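Local coordinates for protein AT-less polyketide synthase (Streptomyces platensis subsp. rosaceus, PDB 4QYR) that probably catalyses chain-elongating decarboxylative condensation as a ketosynthase domain of an AT-less type I polyketide synthase that makes isomigrastatin, at residues G118-S126 / S175-H186. Residues are numbered along the deposited sequence; the frame is centred on the assembly and turned at random. Where two conformers were deposited one is given.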
loop_
_atom_site.group_PDB
_atom_site.type_symbol
_atom_site.label_atom_id
_atom_site.label_comp_id
_atom_site.label_asym_id
_atom_site.label_seq_id
_atom_site.Cartn_x
_atom_site.Cartn_y
_atom_site.Cartn_z
ATOM N N GLY A 118 9.064 -0.035 -10.836
ATOM C CA GLY A 118 8.262 0.095 -9.636
ATOM C C GLY A 118 8.922 -0.557 -8.444
ATOM O O GLY A 118 9.750 -1.450 -8.581
ATOM N N VAL A 119 8.542 -0.107 -7.263
ATOM C CA VAL A 119 9.123 -0.601 -6.033
ATOM C C VAL A 119 8.022 -0.813 -5.015
ATOM O O VAL A 119 7.356 0.138 -4.620
ATOM C CB VAL A 119 10.146 0.375 -5.464
ATOM C CG1 VAL A 119 10.582 -0.086 -4.080
ATOM C CG2 VAL A 119 11.333 0.543 -6.431
ATOM N N TYR A 120 7.833 -2.063 -4.603
ATOM C CA TYR A 120 6.742 -2.451 -3.701
ATOM C C TYR A 120 7.318 -3.258 -2.565
ATOM O O TYR A 120 7.753 -4.383 -2.765
ATOM C CB TYR A 120 5.688 -3.260 -4.438
ATOM C CG TYR A 120 5.299 -2.664 -5.762
ATOM C CD1 TYR A 120 4.134 -1.930 -5.906
ATOM C CD2 TYR A 120 6.102 -2.842 -6.880
ATOM C CE1 TYR A 120 3.772 -1.397 -7.135
ATOM C CE2 TYR A 120 5.758 -2.321 -8.104
ATOM C CZ TYR A 120 4.598 -1.599 -8.237
ATOM O OH TYR A 120 4.293 -1.076 -9.480
ATOM N N PHE A 121 7.347 -2.691 -1.374
ATOM C CA PHE A 121 8.098 -3.323 -0.305
ATOM C C PHE A 121 7.219 -3.480 0.941
ATOM O O PHE A 121 6.598 -2.523 1.404
ATOM C CB PHE A 121 9.334 -2.496 -0.001
ATOM C CG PHE A 121 10.495 -3.297 0.452
ATOM C CD1 PHE A 121 11.537 -3.575 -0.424
ATOM C CD2 PHE A 121 10.569 -3.770 1.751
ATOM C CE1 PHE A 121 12.634 -4.332 -0.009
ATOM C CE2 PHE A 121 11.667 -4.526 2.173
ATOM C CZ PHE A 121 12.697 -4.805 1.295
ATOM N N GLY A 122 7.147 -4.693 1.478
ATOM C CA GLY A 122 6.251 -4.948 2.590
ATOM C C GLY A 122 6.955 -4.677 3.892
ATOM O O GLY A 122 8.135 -5.006 4.035
ATOM N N VAL A 123 6.233 -4.084 4.839
ATOM C CA VAL A 123 6.791 -3.685 6.129
ATOM C C VAL A 123 5.633 -3.391 7.069
ATOM O O VAL A 123 4.630 -2.828 6.637
ATOM C CB VAL A 123 7.698 -2.449 5.972
ATOM C CG1 VAL A 123 6.954 -1.355 5.236
ATOM C CG2 VAL A 123 8.161 -1.942 7.314
ATOM N N SER A 124 5.742 -3.766 8.342
ATOM C CA SER A 124 4.614 -3.577 9.262
ATOM C C SER A 124 4.904 -2.768 10.521
ATOM O O SER A 124 4.100 -1.932 10.912
ATOM C CB SER A 124 4.046 -4.931 9.680
ATOM O OG SER A 124 3.464 -5.581 8.562
ATOM N N GLY A 125 6.032 -3.002 11.170
ATOM C CA GLY A 125 6.241 -2.379 12.459
ATOM C C GLY A 125 7.099 -1.144 12.456
ATOM O O GLY A 125 7.980 -0.997 11.623
ATOM N N SER A 126 6.834 -0.247 13.395
ATOM C CA SER A 126 7.753 0.845 13.686
ATOM C C SER A 126 8.423 0.601 15.031
ATOM O O SER A 126 8.408 1.455 15.911
ATOM C CB SER A 126 7.022 2.186 13.684
ATOM O OG SER A 126 6.238 2.322 12.517
ATOM N N SER A 175 2.287 -9.102 3.932
ATOM C CA SER A 175 2.692 -7.913 3.212
ATOM C C SER A 175 3.566 -8.220 2.003
ATOM O O SER A 175 3.224 -7.836 0.869
ATOM C CB SER A 175 3.391 -6.956 4.155
ATOM O OG SER A 175 2.440 -6.430 5.077
ATOM N N SER A 176 4.657 -8.950 2.210
ATOM C CA SER A 176 5.565 -9.199 1.102
ATOM C C SER A 176 4.919 -10.048 0.000
ATOM O O SER A 176 5.261 -9.892 -1.166
ATOM C CB SER A 176 6.859 -9.850 1.589
ATOM O OG SER A 176 6.655 -11.195 1.992
ATOM N N LEU A 177 3.960 -10.911 0.318
ATOM C CA LEU A 177 3.357 -11.662 -0.789
ATOM C C LEU A 177 2.478 -10.732 -1.639
ATOM O O LEU A 177 2.524 -10.758 -2.866
ATOM C CB LEU A 177 2.553 -12.874 -0.295
ATOM C CG LEU A 177 2.622 -13.981 -1.356
ATOM C CD1 LEU A 177 4.065 -14.181 -1.773
ATOM C CD2 LEU A 177 2.031 -15.297 -0.898
ATOM N N VAL A 178 1.695 -9.891 -0.979
ATOM C CA VAL A 178 0.943 -8.860 -1.675
ATOM C C VAL A 178 1.843 -7.921 -2.523
ATOM O O VAL A 178 1.473 -7.510 -3.628
ATOM C CB VAL A 178 0.161 -8.043 -0.675
ATOM C CG1 VAL A 178 -0.689 -7.035 -1.395
ATOM C CG2 VAL A 178 -0.694 -8.982 0.169
ATOM N N ALA A 179 3.017 -7.587 -1.999
ATOM C CA ALA A 179 4.000 -6.840 -2.760
ATOM C C ALA A 179 4.244 -7.508 -4.092
ATOM O O ALA A 179 4.042 -6.915 -5.150
ATOM C CB ALA A 179 5.300 -6.738 -1.993
ATOM N N LEU A 180 4.685 -8.755 -4.025
ATOM C CA LEU A 180 4.959 -9.531 -5.221
ATOM C C LEU A 180 3.770 -9.467 -6.164
ATOM O O LEU A 180 3.929 -9.322 -7.369
ATOM C CB LEU A 180 5.266 -10.969 -4.849
ATOM C CG LEU A 180 5.661 -11.889 -5.989
ATOM C CD1 LEU A 180 6.869 -11.338 -6.702
ATOM C CD2 LEU A 180 5.941 -13.289 -5.468
ATOM N N HIS A 181 2.570 -9.521 -5.600
ATOM C CA HIS A 181 1.356 -9.534 -6.400
ATOM C C HIS A 181 1.117 -8.183 -7.084
ATOM O O HIS A 181 0.678 -8.124 -8.234
ATOM C CB HIS A 181 0.151 -9.921 -5.527
ATOM C CG HIS A 181 -1.169 -9.685 -6.187
ATOM N ND1 HIS A 181 -1.696 -10.536 -7.130
ATOM C CD2 HIS A 181 -2.066 -8.678 -6.052
ATOM C CE1 HIS A 181 -2.859 -10.068 -7.550
ATOM N NE2 HIS A 181 -3.104 -8.937 -6.916
ATOM N N ARG A 182 1.403 -7.105 -6.368
ATOM C CA ARG A 182 1.134 -5.779 -6.867
ATOM C C ARG A 182 2.133 -5.459 -7.957
ATOM O O ARG A 182 1.790 -4.871 -8.990
ATOM C CB ARG A 182 1.196 -4.760 -5.727
ATOM C CG ARG A 182 0.780 -3.324 -6.079
ATOM C CD ARG A 182 -0.499 -3.210 -6.922
ATOM N NE ARG A 182 -1.536 -4.140 -6.494
ATOM C CZ ARG A 182 -2.216 -4.023 -5.361
ATOM N NH1 ARG A 182 -3.145 -4.919 -5.050
ATOM N NH2 ARG A 182 -1.962 -3.013 -4.543
ATOM N N ALA A 183 3.373 -5.872 -7.731
ATOM C CA ALA A 183 4.411 -5.697 -8.734
ATOM C C ALA A 183 4.032 -6.469 -9.989
ATOM O O ALA A 183 4.227 -5.971 -11.107
ATOM C CB ALA A 183 5.738 -6.151 -8.213
ATOM N N VAL A 184 3.474 -7.671 -9.820
ATOM C CA VAL A 184 3.150 -8.466 -10.993
ATOM C C VAL A 184 2.023 -7.817 -11.794
ATOM O O VAL A 184 2.091 -7.760 -13.021
ATOM C CB VAL A 184 2.782 -9.915 -10.635
ATOM C CG1 VAL A 184 2.048 -10.572 -11.785
ATOM C CG2 VAL A 184 4.045 -10.710 -10.364
ATOM N N GLU A 185 0.994 -7.352 -11.092
ATOM C CA GLU A 185 -0.101 -6.604 -11.705
ATOM C C GLU A 185 0.431 -5.514 -12.615
ATOM O O GLU A 185 0.095 -5.434 -13.800
ATOM C CB GLU A 185 -0.990 -5.965 -10.636
ATOM C CG GLU A 185 -2.043 -6.876 -10.052
ATOM C CD GLU A 185 -2.983 -6.135 -9.125
ATOM O OE1 GLU A 185 -2.530 -5.190 -8.443
ATOM O OE2 GLU A 185 -4.182 -6.484 -9.102
ATOM N N HIS A 186 1.276 -4.677 -12.033
ATOM C CA HIS A 186 1.808 -3.530 -12.738
ATOM C C HIS A 186 2.763 -3.923 -13.865
ATOM O O HIS A 186 2.973 -3.151 -14.795
ATOM C CB HIS A 186 2.500 -2.593 -11.774
ATOM C CG HIS A 186 1.548 -1.747 -11.008
ATOM N ND1 HIS A 186 1.892 -1.105 -9.839
ATOM C CD2 HIS A 186 0.248 -1.452 -11.236
ATOM C CE1 HIS A 186 0.847 -0.440 -9.384
ATOM N NE2 HIS A 186 -0.167 -0.639 -10.209
#
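The ring of Y120 lies lengthwise against helix 175-186, its hydroxyl reaching H186. Turning CG anti to the carbonyl carbon (chi1 -46°) swings the ring back along the strand toward G118. The CA of A183 sits over one face, 4.0 Å from the centroid of the Y120 ring, in a CH-pi contact. Alanine suits this place because its short side chain lets the flat ring settle against the helix backbone. From the same side of the ring, but displaced toward its CD1 rim, CG of R182 touches Y120 CD1 at 3.6 Å; the arginine crosses the tyrosine at about a right angle, and its bends at chi2 and chi3 carry the guanidinium away from the strand. At the ring's far edge, near its plane, ND1 of H186 shares a hydrogen bond with OH of Y120; either could be the donor, and it is modelled too short for its length to be trusted. The two rings meet rim to rim, planes 46° apart. A phenol joins an apolar face to a polar end, matching alanine at one level of the helix and histidine one turn further on.

CB of A179 packs on O of Y120 at 3.5 Å, and G122, with no side chain to hold the segments apart, brings its CA within 3.8 Å of S175 CB. The S175 hydroxyl turns to the backbone of T171 and A172, that of S124 to S356 and D170.

Helix 175-189, whose N-terminal end, as in other ketosynthases, probably follows the turn that carries the nucleophile, links strands 166-169 and 194-201 in a beta-alpha-beta crossover spanning the parallel strand 117-122. It runs nearly antiparallel to that middle strand (165°), as in the thiolase fold, while helix 149-160 covers V119 and F121. R182 forms salt bridges with E267 and with E167 of the second subunit, placing this helix at the dimer interface.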